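Local structure of Isomerase/lactonizing enzyme (Agrobacterium fabrum str. C58, 2NQL) at residues E9-Q15 and L384-I388; W66-I72 and T317-F323; N181-F185 and W237-A241; I198-R202 and M231-P236. The protein is a member of the mandelate racemase/muconate lactonizing enzyme family in the enolase superfamily, and binds a sodium ion in its barrel domain. One frame throughout, in Å; residues are numbered along the deposited sequence.

Contact 1: residues E9-Q15 and L384-I388. With SO4 (sulfate ion), chain E.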
loop_
_atom_site.group_PDB
_atom_site.type_symbol
_atom_site.label_atom_id
_atom_site.label_comp_id
_atom_site.label_asym_id
_atom_site.label_seq_id
_atom_site.Cartn_x
_atom_site.Cartn_y
_atom_site.Cartn_z
ATOM N N GLU A 9 -20.273 10.773 -3.342
ATOM C CA GLU A 9 -19.708 11.942 -4.008
ATOM C C GLU A 9 -18.346 12.246 -3.381
ATOM O O GLU A 9 -18.231 12.276 -2.146
ATOM C CB GLU A 9 -20.613 13.158 -3.805
ATOM C CG GLU A 9 -21.990 13.086 -4.493
ATOM C CD GLU A 9 -22.899 14.187 -3.987
ATOM O OE1 GLU A 9 -23.626 13.940 -2.998
ATOM O OE2 GLU A 9 -22.833 15.289 -4.553
ATOM N N VAL A 10 -17.324 12.457 -4.215
ATOM C CA VAL A 10 -15.965 12.736 -3.702
ATOM C C VAL A 10 -15.563 14.183 -3.960
ATOM O O VAL A 10 -15.817 14.725 -5.041
ATOM C CB VAL A 10 -14.907 11.812 -4.369
ATOM C CG1 VAL A 10 -13.608 11.861 -3.586
ATOM C CG2 VAL A 10 -15.411 10.356 -4.374
ATOM N N PHE A 11 -14.915 14.786 -2.960
ATOM C CA PHE A 11 -14.504 16.186 -3.015
ATOM C C PHE A 11 -13.110 16.339 -2.441
ATOM O O PHE A 11 -12.654 15.500 -1.667
ATOM C CB PHE A 11 -15.405 17.081 -2.162
ATOM C CG PHE A 11 -16.857 17.011 -2.519
ATOM C CD1 PHE A 11 -17.392 17.874 -3.476
ATOM C CD2 PHE A 11 -17.699 16.126 -1.850
ATOM C CE1 PHE A 11 -18.766 17.828 -3.789
ATOM C CE2 PHE A 11 -19.079 16.064 -2.170
ATOM C CZ PHE A 11 -19.594 16.918 -3.135
ATOM N N THR A 12 -12.446 17.426 -2.828
ATOM C CA THR A 12 -11.300 17.916 -2.054
ATOM C C THR A 12 -11.664 19.241 -1.388
ATOM O O THR A 12 -12.518 19.988 -1.868
ATOM C CB THR A 12 -10.047 18.137 -2.915
ATOM O OG1 THR A 12 -10.389 18.946 -4.048
ATOM C CG2 THR A 12 -9.511 16.778 -3.379
ATOM N N LEU A 13 -11.033 19.477 -0.256
ATOM C CA LEU A 13 -11.023 20.811 0.380
ATOM C C LEU A 13 -9.562 21.219 0.470
ATOM O O LEU A 13 -8.763 20.536 1.109
ATOM C CB LEU A 13 -11.681 20.724 1.766
ATOM C CG LEU A 13 -11.620 21.972 2.687
ATOM C CD1 LEU A 13 -12.056 23.189 1.920
ATOM C CD2 LEU A 13 -12.516 21.784 3.933
ATOM N N THR A 14 -9.225 22.325 -0.185
ATOM C CA THR A 14 -7.853 22.804 -0.250
ATOM C C THR A 14 -7.857 24.220 0.304
ATOM O O THR A 14 -8.692 25.028 -0.090
ATOM C CB THR A 14 -7.332 22.875 -1.713
ATOM O OG1 THR A 14 -7.591 21.629 -2.375
ATOM C CG2 THR A 14 -5.826 23.126 -1.742
ATOM N N GLN A 15 -6.937 24.495 1.225
ATOM C CA GLN A 15 -6.765 25.839 1.782
ATOM C C GLN A 15 -5.285 26.126 2.013
ATOM O O GLN A 15 -4.475 25.195 2.220
ATOM C CB GLN A 15 -7.483 25.953 3.127
ATOM C CG GLN A 15 -9.022 25.885 3.050
ATOM C CD GLN A 15 -9.665 26.628 4.182
ATOM O OE1 GLN A 15 -9.680 26.156 5.319
ATOM N NE2 GLN A 15 -10.167 27.807 3.896
ATOM N N LEU A 384 -16.519 25.833 -0.229
ATOM C CA LEU A 384 -15.101 25.683 -0.591
ATOM C C LEU A 384 -14.766 24.356 -1.301
ATOM O O LEU A 384 -13.801 24.282 -2.057
ATOM C CB LEU A 384 -14.230 25.826 0.651
ATOM C CG LEU A 384 -14.343 27.200 1.331
ATOM C CD1 LEU A 384 -13.394 27.249 2.539
ATOM C CD2 LEU A 384 -14.067 28.316 0.299
ATOM N N ILE A 385 -15.546 23.319 -1.049
ATOM C CA ILE A 385 -15.189 21.996 -1.598
ATOM C C ILE A 385 -15.269 21.989 -3.134
ATOM O O ILE A 385 -16.091 22.700 -3.711
ATOM C CB ILE A 385 -16.024 20.870 -0.965
ATOM C CG1 ILE A 385 -17.529 21.062 -1.219
ATOM C CG2 ILE A 385 -15.657 20.765 0.534
ATOM C CD1 ILE A 385 -18.434 19.936 -0.716
ATOM N N GLU A 386 -14.396 21.205 -3.778
ATOM C CA GLU A 386 -14.417 21.048 -5.249
ATOM C C GLU A 386 -14.655 19.552 -5.526
ATOM O O GLU A 386 -14.070 18.706 -4.849
ATOM C CB GLU A 386 -13.046 21.412 -5.852
ATOM C CG GLU A 386 -12.623 22.870 -5.715
ATOM C CD GLU A 386 -11.238 23.155 -6.346
ATOM O OE1 GLU A 386 -10.185 22.730 -5.795
ATOM O OE2 GLU A 386 -11.206 23.826 -7.402
ATOM N N ARG A 387 -15.502 19.251 -6.505
ATOM C CA ARG A 387 -15.676 17.881 -6.975
ATOM C C ARG A 387 -14.376 17.322 -7.542
ATOM O O ARG A 387 -13.593 18.044 -8.159
ATOM C CB ARG A 387 -16.783 17.814 -8.030
ATOM C CG ARG A 387 -18.154 18.225 -7.518
ATOM C CD ARG A 387 -19.257 17.743 -8.447
ATOM N NE ARG A 387 -20.579 18.153 -7.984
ATOM C CZ ARG A 387 -21.268 17.525 -7.037
ATOM N NH1 ARG A 387 -20.760 16.452 -6.447
ATOM N NH2 ARG A 387 -22.465 17.969 -6.680
ATOM N N ILE A 388 -14.155 16.029 -7.328
ATOM C CA ILE A 388 -12.982 15.343 -7.885
ATOM C C ILE A 388 -13.412 13.936 -8.350
ATOM O O ILE A 388 -12.819 13.392 -9.295
ATOM C CB ILE A 388 -11.786 15.330 -6.875
ATOM C CG1 ILE A 388 -10.489 14.823 -7.536
ATOM C CG2 ILE A 388 -12.158 14.571 -5.593
ATOM C CD1 ILE A 388 -9.193 15.082 -6.705
ATOM O OXT ILE A 388 -14.393 13.362 -7.825
HETATM S S SO4 E . -16.500 22.381 -8.650
HETATM O O1 SO4 E . -15.093 22.699 -8.383
HETATM O O2 SO4 E . -17.321 23.585 -8.483
HETATM O O3 SO4 E . -16.654 21.868 -10.012
HETATM O O4 SO4 E . -16.946 21.370 -7.710
HETATM O O HOH W 1 -18.416 14.998 -6.304
HETATM O O HOH W 2 -10.045 21.602 -3.504
HETATM O O HOH W 3 -11.260 23.546 -1.900
#
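OE2 of E9 is gripped by both end nitrogens of R387 in the conformer described, one of two modelled: NH1 binds it nearly straight (3.0 Å, 162°) through the lone pair turned away from OE1, while NH2 adds a weak, longer bond. Carboxylate and guanidinium are nearly coplanar, and R56 of strand 50-59 forms a second salt bridge to the same oxygen. R387 reaches E9 along the F11 ring with its chain extended from CG to NE, and NH1 comes to 3.5 Å from F11 CZ. One face of that ring takes CD1 of I385, 3.6 Å from its centroid in a CH-pi contact; a water that joins R387 NH1 to V10 O lies toward the rim of the other. Here strand 386-387 forms the edge of the antiparallel sheet of the N-terminal domain, pairing the chain's end with its beginning. T12 and E386 make the hydrogen-bonded pair, with T12 N to E386 O and E386 N to T12 O both 2.9 Å; I388 N continues the ladder to V10 O. CD1 of I388 meets T12 CG2, and one water links the hydroxyls of T12 and T14 to E386 OE1. R387 N binds sulfate O4 at 2.8 Å.

Contact 2: residues W66-I72 and T317-F323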
loop_
_atom_site.group_PDB
_atom_site.type_symbol
_atom_site.label_atom_id
_atom_site.label_comp_id
_atom_site.label_asym_id
_atom_site.label_seq_id
_atom_site.Cartn_x
_atom_site.Cartn_y
_atom_site.Cartn_z
ATOM N N TRP A 66 -20.890 11.729 6.128
ATOM C CA TRP A 66 -19.623 12.267 5.641
ATOM C C TRP A 66 -18.439 11.445 6.121
ATOM O O TRP A 66 -18.396 10.981 7.284
ATOM C CB TRP A 66 -19.432 13.731 6.091
ATOM C CG TRP A 66 -20.289 14.722 5.329
ATOM C CD1 TRP A 66 -21.554 15.153 5.660
ATOM C CD2 TRP A 66 -19.918 15.440 4.149
ATOM N NE1 TRP A 66 -21.985 16.081 4.753
ATOM C CE2 TRP A 66 -21.011 16.269 3.807
ATOM C CE3 TRP A 66 -18.772 15.445 3.324
ATOM C CZ2 TRP A 66 -20.983 17.128 2.698
ATOM C CZ3 TRP A 66 -18.753 16.299 2.210
ATOM C CH2 TRP A 66 -19.843 17.117 1.910
ATOM N N GLY A 67 -17.460 11.272 5.225
ATOM C CA GLY A 67 -16.202 10.660 5.589
ATOM C C GLY A 67 -15.064 11.514 5.042
ATOM O O GLY A 67 -15.298 12.449 4.274
ATOM N N GLU A 68 -13.838 11.162 5.412
ATOM C CA GLU A 68 -12.667 11.948 5.013
ATOM C C GLU A 68 -11.414 11.082 5.087
ATOM O O GLU A 68 -11.333 10.169 5.908
ATOM C CB GLU A 68 -12.533 13.175 5.945
ATOM C CG GLU A 68 -11.517 14.260 5.474
ATOM C CD GLU A 68 -11.245 15.334 6.538
ATOM O OE1 GLU A 68 -11.641 15.151 7.711
ATOM O OE2 GLU A 68 -10.580 16.337 6.193
ATOM N N THR A 69 -10.436 11.371 4.230
ATOM C CA THR A 69 -9.139 10.726 4.316
ATOM C C THR A 69 -8.086 11.734 3.836
ATOM O O THR A 69 -8.420 12.871 3.520
ATOM C CB THR A 69 -9.098 9.402 3.464
ATOM O OG1 THR A 69 -7.867 8.715 3.674
ATOM C CG2 THR A 69 -9.338 9.666 1.960
ATOM N N TYR A 70 -6.841 11.290 3.791
ATOM C CA TYR A 70 -5.724 12.100 3.329
ATOM C C TYR A 70 -5.975 12.560 1.914
ATOM O O TYR A 70 -6.452 11.806 1.065
ATOM C CB TYR A 70 -4.428 11.303 3.383
ATOM C CG TYR A 70 -3.750 11.353 4.734
ATOM C CD1 TYR A 70 -4.387 10.863 5.883
ATOM C CD2 TYR A 70 -2.471 11.907 4.872
ATOM C CE1 TYR A 70 -3.753 10.912 7.136
ATOM C CE2 TYR A 70 -1.830 11.950 6.125
ATOM C CZ TYR A 70 -2.486 11.454 7.242
ATOM O OH TYR A 70 -1.865 11.476 8.480
ATOM N N GLY A 71 -5.678 13.824 1.683
ATOM C CA GLY A 71 -5.697 14.374 0.344
ATOM C C GLY A 71 -4.524 15.287 0.064
ATOM O O GLY A 71 -4.522 15.926 -0.975
ATOM N N ILE A 72 -3.531 15.338 0.955
ATOM C CA ILE A 72 -2.367 16.216 0.729
ATOM C C ILE A 72 -1.594 15.944 -0.565
ATOM O O ILE A 72 -1.109 16.876 -1.231
ATOM C CB ILE A 72 -1.384 16.286 1.923
ATOM C CG1 ILE A 72 -1.040 14.892 2.470
ATOM C CG2 ILE A 72 -1.936 17.230 3.018
ATOM C CD1 ILE A 72 0.266 14.875 3.238
ATOM N N THR A 317 -3.764 15.089 12.614
ATOM C CA THR A 317 -3.129 15.618 11.431
ATOM C C THR A 317 -3.970 16.683 10.730
ATOM O O THR A 317 -5.083 16.986 11.151
ATOM C CB THR A 317 -2.735 14.467 10.457
ATOM O OG1 THR A 317 -1.859 14.993 9.456
ATOM C CG2 THR A 317 -3.944 13.856 9.798
ATOM N N VAL A 318 -3.416 17.253 9.660
ATOM C CA VAL A 318 -4.120 18.154 8.762
ATOM C C VAL A 318 -5.387 17.473 8.239
ATOM O O VAL A 318 -5.345 16.362 7.722
ATOM C CB VAL A 318 -3.186 18.525 7.571
ATOM C CG1 VAL A 318 -3.957 19.132 6.399
ATOM C CG2 VAL A 318 -2.057 19.466 8.064
ATOM N N GLY A 319 -6.508 18.155 8.394
ATOM C CA GLY A 319 -7.777 17.660 7.893
ATOM C C GLY A 319 -8.859 18.636 8.295
ATOM O O GLY A 319 -8.582 19.611 9.007
ATOM N N ALA A 320 -10.079 18.397 7.819
ATOM C CA ALA A 320 -11.196 19.337 8.023
ATOM C C ALA A 320 -11.845 19.145 9.398
ATOM O O ALA A 320 -12.510 20.050 9.917
ATOM C CB ALA A 320 -12.236 19.165 6.924
ATOM N N GLY A 321 -11.649 17.969 9.988
ATOM C CA GLY A 321 -12.252 17.669 11.277
ATOM C C GLY A 321 -13.162 16.445 11.213
ATOM O O GLY A 321 -13.585 15.955 12.248
ATOM N N ILE A 322 -13.470 15.957 9.997
ATOM C CA ILE A 322 -14.389 14.800 9.828
ATOM C C ILE A 322 -13.739 13.484 10.313
ATOM O O ILE A 322 -14.299 12.772 11.172
ATOM C CB ILE A 322 -14.903 14.681 8.339
ATOM C CG1 ILE A 322 -15.694 15.932 7.869
ATOM C CG2 ILE A 322 -15.658 13.352 8.082
ATOM C CD1 ILE A 322 -16.918 16.279 8.673
ATOM N N PHE A 323 -12.563 13.145 9.774
ATOM C CA PHE A 323 -11.836 12.016 10.341
ATOM C C PHE A 323 -11.337 12.193 11.773
ATOM O O PHE A 323 -11.216 11.217 12.497
ATOM C CB PHE A 323 -10.810 11.360 9.396
ATOM C CG PHE A 323 -9.610 12.228 9.031
ATOM C CD1 PHE A 323 -8.639 12.580 9.975
ATOM C CD2 PHE A 323 -9.406 12.597 7.708
ATOM C CE1 PHE A 323 -7.502 13.342 9.596
ATOM C CE2 PHE A 323 -8.293 13.363 7.311
ATOM C CZ PHE A 323 -7.336 13.727 8.257
HETATM O O HOH W 4 -10.208 15.504 10.177
#
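The carboxylate of E68 reaches across to the turn ahead of helix 322-331 and slants past the F323 ring, the two planes 39° apart. CG anti to the backbone N (chi1 -168°) and an extended chain beyond it carry both oxygens to the backbone N-H groups. OE2 takes A320 N at 2.7 Å through the lone pair on the side of OE1; OE1 takes F323 N at 3.0 Å through its anti lone pair, turned away from OE2. I322 N adds a weak bond to OE1, and a water bridges OE1 to G321 N. An acidic side chain thus meets the N-terminal end of the helix, with G321 at the N-cap, where the helix dipole would probably steady its negative charge. This joins the N-terminal sheet, through strand 64-70, to the enolase C-terminal barrel domain; S52 of strand 50-59 also bonds OE2. The F323 ring leans on the glutamate, CD2 lying 3.5 Å from E68 CG, and turns its edge to T69 O. I322 sends CG2 to 3.6 Å from G67 C. Farther along, Y70 brings its OH to 3.4 Å from T317 CG2; its ring stacks with H292, and Y114 of the second subunit packs against it.

Contact 3: residues N181-F185 and W237-A241. With NA (sodium ion), chain G.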
loop_
_atom_site.group_PDB
_atom_site.type_symbol
_atom_site.label_atom_id
_atom_site.label_comp_id
_atom_site.label_asym_id
_atom_site.label_seq_id
_atom_site.Cartn_x
_atom_site.Cartn_y
_atom_site.Cartn_z
ATOM N N ASN A 181 -0.945 19.136 30.151
ATOM C CA ASN A 181 0.114 18.560 30.965
ATOM C C ASN A 181 1.016 17.619 30.175
ATOM O O ASN A 181 1.992 17.079 30.706
ATOM C CB ASN A 181 -0.499 17.817 32.157
ATOM C CG ASN A 181 -1.234 18.743 33.110
ATOM O OD1 ASN A 181 -2.413 18.537 33.408
ATOM N ND2 ASN A 181 -0.540 19.766 33.596
ATOM N N ALA A 182 0.675 17.415 28.906
ATOM C CA ALA A 182 1.380 16.471 28.064
ATOM C C ALA A 182 1.692 17.101 26.703
ATOM O O ALA A 182 0.883 17.864 26.156
ATOM C CB ALA A 182 0.582 15.168 27.946
ATOM N N PHE A 183 2.907 16.840 26.215
ATOM C CA PHE A 183 3.531 17.590 25.120
ATOM C C PHE A 183 4.372 16.641 24.286
ATOM O O PHE A 183 4.907 15.646 24.801
ATOM C CB PHE A 183 4.469 18.697 25.660
ATOM C CG PHE A 183 3.789 19.663 26.582
ATOM C CD1 PHE A 183 3.188 20.820 26.074
ATOM C CD2 PHE A 183 3.703 19.389 27.956
ATOM C CE1 PHE A 183 2.528 21.719 26.927
ATOM C CE2 PHE A 183 3.026 20.269 28.816
ATOM C CZ PHE A 183 2.451 21.431 28.309
ATOM N N LYS A 184 4.515 16.962 23.003
ATOM C CA LYS A 184 5.424 16.206 22.147
ATOM C C LYS A 184 6.167 17.172 21.247
ATOM O O LYS A 184 5.572 18.134 20.736
ATOM C CB LYS A 184 4.651 15.137 21.335
ATOM C CG LYS A 184 5.546 14.267 20.446
ATOM C CD LYS A 184 4.748 13.167 19.722
ATOM C CE LYS A 184 4.023 13.700 18.498
ATOM N NZ LYS A 184 3.168 12.633 17.944
ATOM N N PHE A 185 7.461 16.920 21.048
ATOM C CA PHE A 185 8.255 17.727 20.128
ATOM C C PHE A 185 8.842 16.867 19.017
ATOM O O PHE A 185 9.033 15.658 19.199
ATOM C CB PHE A 185 9.350 18.511 20.873
ATOM C CG PHE A 185 10.515 17.671 21.303
ATOM C CD1 PHE A 185 11.651 17.549 20.490
ATOM C CD2 PHE A 185 10.482 16.983 22.517
ATOM C CE1 PHE A 185 12.737 16.753 20.890
ATOM C CE2 PHE A 185 11.567 16.167 22.915
ATOM C CZ PHE A 185 12.691 16.064 22.099
ATOM N N TRP A 237 8.536 10.766 27.947
ATOM C CA TRP A 237 7.278 10.040 28.057
ATOM C C TRP A 237 7.275 8.829 27.127
ATOM O O TRP A 237 7.035 7.704 27.573
ATOM C CB TRP A 237 6.148 11.028 27.718
ATOM C CG TRP A 237 4.744 10.527 27.606
ATOM C CD1 TRP A 237 4.206 9.383 28.118
ATOM C CD2 TRP A 237 3.683 11.218 26.955
ATOM N NE1 TRP A 237 2.863 9.308 27.806
ATOM C CE2 TRP A 237 2.519 10.427 27.095
ATOM C CE3 TRP A 237 3.606 12.435 26.248
ATOM C CZ2 TRP A 237 1.296 10.797 26.539
ATOM C CZ3 TRP A 237 2.382 12.817 25.705
ATOM C CH2 TRP A 237 1.237 12.003 25.870
ATOM N N PHE A 238 7.531 9.067 25.844
ATOM C CA PHE A 238 7.795 7.994 24.897
ATOM C C PHE A 238 8.716 8.476 23.781
ATOM O O PHE A 238 8.868 9.695 23.567
ATOM C CB PHE A 238 6.499 7.364 24.362
ATOM C CG PHE A 238 5.556 8.340 23.672
ATOM C CD1 PHE A 238 5.762 8.718 22.341
ATOM C CD2 PHE A 238 4.441 8.841 24.339
ATOM C CE1 PHE A 238 4.876 9.595 21.679
ATOM C CE2 PHE A 238 3.546 9.719 23.698
ATOM C CZ PHE A 238 3.777 10.110 22.361
ATOM N N ALA A 239 9.326 7.521 23.079
ATOM C CA ALA A 239 10.089 7.799 21.866
ATOM C C ALA A 239 9.278 7.231 20.711
ATOM O O ALA A 239 9.003 6.039 20.673
ATOM C CB ALA A 239 11.482 7.146 21.934
ATOM N N GLU A 240 8.853 8.111 19.812
ATOM C CA GLU A 240 7.954 7.713 18.726
ATOM C C GLU A 240 8.758 7.539 17.431
ATOM O O GLU A 240 9.665 8.331 17.156
ATOM C CB GLU A 240 6.840 8.755 18.575
ATOM C CG GLU A 240 6.174 8.776 17.212
ATOM C CD GLU A 240 5.155 9.888 17.079
ATOM O OE1 GLU A 240 4.703 10.435 18.099
ATOM O OE2 GLU A 240 4.731 10.187 15.936
ATOM N N ALA A 241 8.418 6.506 16.649
ATOM C CA ALA A 241 8.970 6.300 15.286
ATOM C C ALA A 241 10.511 6.387 15.263
ATOM O O ALA A 241 11.092 7.266 14.597
ATOM C CB ALA A 241 8.339 7.299 14.279
HETATM NA NA NA G . 2.578 9.719 15.409
HETATM O O HOH W 5 3.312 6.919 15.099
HETATM O O HOH W 6 1.081 10.621 17.013
#
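NZ of K184 forms a salt bridge to OE1 of E240 at 2.7 Å, using the lone pair on the side of OE2, and OE2 in turn binds the sodium ion at 2.3 Å. Both residues project from parallel strands, 182-186 and 239-240, of the TIM-type barrel that makes up the enolase C-terminal domain; strand 210-214 runs between them, so the two strands meet here without a backbone hydrogen bond between them, mainly through side chains. K184 and E240 cross at about a right angle. The lysine chain leaves with CG anti to its backbone N and bends at CG-CD (chi3 80°), which swings NZ onto the carboxylate and puts CD only 3.2 Å from E240 OE1. Q287 NE2 is also hydrogen-bonded to OE1, and Y156 OH to K184 NZ, which helps place the lysine. E266 and two waters are the other ligands of the sodium ion. Away from the metal, the F238 ring lies crosswise to K184, its CE1 at 4.1 Å from K184 CD. CE2 of F238 sits over the centre of one face of the W237 ring, which turns an edge to F183 O; on the six-membered ring of the indole, A182 CB meets W237 CZ3 at 3.7 Å.

Contact 4: residues I198-R202 and M231-P236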
loop_
_atom_site.group_PDB
_atom_site.type_symbol
_atom_site.label_atom_id
_atom_site.label_comp_id
_atom_site.label_asym_id
_atom_site.label_seq_id
_atom_site.Cartn_x
_atom_site.Cartn_y
_atom_site.Cartn_z
ATOM N N ILE A 198 14.744 18.593 24.674
ATOM C CA ILE A 198 14.054 17.992 25.817
ATOM C C ILE A 198 14.534 18.566 27.148
ATOM O O ILE A 198 13.727 18.767 28.051
ATOM C CB ILE A 198 14.066 16.421 25.819
ATOM C CG1 ILE A 198 12.989 15.859 26.769
ATOM C CG2 ILE A 198 15.468 15.861 26.122
ATOM C CD1 ILE A 198 12.660 14.355 26.608
ATOM N N ALA A 199 15.840 18.845 27.239
ATOM C CA ALA A 199 16.444 19.565 28.374
ATOM C C ALA A 199 15.751 20.910 28.638
ATOM O O ALA A 199 15.321 21.193 29.763
ATOM C CB ALA A 199 17.952 19.784 28.111
ATOM N N ASN A 200 15.622 21.716 27.586
ATOM C CA ASN A 200 14.906 22.977 27.687
ATOM C C ASN A 200 13.442 22.845 28.081
ATOM O O ASN A 200 12.985 23.517 29.010
ATOM C CB ASN A 200 15.037 23.792 26.402
ATOM C CG ASN A 200 14.460 25.186 26.551
ATOM O OD1 ASN A 200 14.960 25.992 27.336
ATOM N ND2 ASN A 200 13.393 25.470 25.821
ATOM N N LEU A 201 12.717 21.970 27.381
ATOM C CA LEU A 201 11.325 21.691 27.693
ATOM C C LEU A 201 11.119 21.219 29.133
ATOM O O LEU A 201 10.250 21.751 29.834
ATOM C CB LEU A 201 10.698 20.728 26.668
ATOM C CG LEU A 201 10.539 21.320 25.246
ATOM C CD1 LEU A 201 10.016 20.272 24.269
ATOM C CD2 LEU A 201 9.674 22.606 25.202
ATOM N N ARG A 202 11.948 20.272 29.583
ATOM C CA ARG A 202 11.896 19.761 30.962
ATOM C C ARG A 202 12.118 20.886 32.006
ATOM O O ARG A 202 11.407 20.953 33.017
ATOM C CB ARG A 202 12.927 18.628 31.144
ATOM C CG ARG A 202 12.960 17.969 32.522
ATOM C CD ARG A 202 11.574 17.479 32.952
ATOM N NE ARG A 202 11.157 16.311 32.177
ATOM C CZ ARG A 202 9.891 15.929 32.009
ATOM N NH1 ARG A 202 8.894 16.643 32.526
ATOM N NH2 ARG A 202 9.622 14.847 31.287
ATOM N N MET A 231 18.467 11.555 25.563
ATOM C CA MET A 231 17.233 12.153 26.072
ATOM C C MET A 231 16.784 11.603 27.420
ATOM O O MET A 231 16.072 12.282 28.174
ATOM C CB MET A 231 16.115 12.001 25.045
ATOM C CG MET A 231 16.350 12.875 23.821
ATOM S SD MET A 231 14.919 12.780 22.708
ATOM C CE MET A 231 14.772 10.992 22.504
ATOM N N GLN A 232 17.188 10.373 27.723
ATOM C CA GLN A 232 16.632 9.690 28.884
ATOM C C GLN A 232 16.851 10.303 30.290
ATOM O O GLN A 232 15.983 10.161 31.142
ATOM C CB GLN A 232 16.701 8.149 28.783
ATOM C CG GLN A 232 17.764 7.446 29.579
ATOM C CD GLN A 232 17.382 7.267 31.045
ATOM O OE1 GLN A 232 17.949 7.921 31.921
ATOM N NE2 GLN A 232 16.416 6.393 31.314
ATOM N N PRO A 233 17.987 11.012 30.527
ATOM C CA PRO A 233 18.101 11.832 31.749
ATOM C C PRO A 233 17.000 12.879 31.979
ATOM O O PRO A 233 16.847 13.376 33.100
ATOM C CB PRO A 233 19.455 12.534 31.570
ATOM C CG PRO A 233 20.238 11.618 30.725
ATOM C CD PRO A 233 19.242 11.057 29.749
ATOM N N PHE A 234 16.241 13.210 30.939
ATOM C CA PHE A 234 15.221 14.237 31.054
ATOM C C PHE A 234 13.813 13.640 31.075
ATOM O O PHE A 234 12.820 14.365 30.937
ATOM C CB PHE A 234 15.409 15.279 29.948
ATOM C CG PHE A 234 16.806 15.862 29.911
ATOM C CD1 PHE A 234 17.199 16.828 30.845
ATOM C CD2 PHE A 234 17.740 15.413 28.974
ATOM C CE1 PHE A 234 18.495 17.348 30.824
ATOM C CE2 PHE A 234 19.038 15.933 28.944
ATOM C CZ PHE A 234 19.414 16.898 29.867
ATOM N N ASP A 235 13.742 12.321 31.277
ATOM C CA ASP A 235 12.482 11.595 31.469
ATOM C C ASP A 235 11.502 11.710 30.262
ATOM O O ASP A 235 10.424 12.302 30.392
ATOM C CB ASP A 235 11.805 12.032 32.780
ATOM C CG ASP A 235 10.633 11.136 33.170
ATOM O OD1 ASP A 235 10.741 9.902 33.004
ATOM O OD2 ASP A 235 9.600 11.677 33.641
ATOM N N PRO A 236 11.884 11.167 29.090
ATOM C CA PRO A 236 10.914 11.136 27.989
ATOM C C PRO A 236 9.716 10.232 28.253
ATOM O O PRO A 236 9.857 9.093 28.728
ATOM C CB PRO A 236 11.744 10.632 26.795
ATOM C CG PRO A 236 12.851 9.857 27.396
ATOM C CD PRO A 236 13.168 10.558 28.696
#
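In the outer layer of the barrel, helix 194-205 packs against the loop that carries the chain from helix 221-231 toward strand 239-240. I198, A199 and R202 form one side of the contact, and F234, D235 and P236 most of the other. The guanidinium of R202 grips F234 O side-on with two nitrogens: NE binds it at 2.8 Å and 164°, NH2 at 3.3 Å, and the oxygen lies almost in the guanidinium plane for both. NH2 approaches in the carbonyl plane, whereas NE is tilted 33° from it. NH2 also makes a weak bond to D235 O. Bends at chi2 and chi3 turn the guanidinium edge to the loop carbonyls, and its NH1 goes on to A209 O and G206 O, so the group joins the loop to the turn between helix 194-205 and strand 210-214. D235 OD2 is a long 3.9 Å from R202 NH2 and adds charge alone, with no N-H aimed at it. Beside this polar grip, A199 CB presses on one face of the F234 ring, 3.9 Å from its centroid, and P233 lies against the opposite face. I198 divides its branches: CG2 meets F234 CD2 at 3.7 Å and M231 CG, while CD1 reaches P236 CB. Beneath, I198 also touches F185 of strand 182-186 and I211 of strand 210-214, setting the helix on the barrel's strands.

Overall arrangement
Contact 1 joins the two chain ends; contacts 2, 3 and 4 fall between them in sequence, each enclosed by the one before. Contacts 1 and 2 share the antiparallel N-terminal sheet, their centres 11 Å apart: L13 touches A320, and the W66 ring meets F11 and I385. Contacts 3 and 4, 10 Å apart centre to centre, lie in the barrel, where F185 packs on I198, L201 and M231. Centre to centre, contact 3 is 23 Å from contact 2, and contact 1 about 42 Å from contact 4, on opposite sides of the chain's centre. The set thus runs from the N-terminal sheet across the domain interface to the sodium site and the barrel's outer helices.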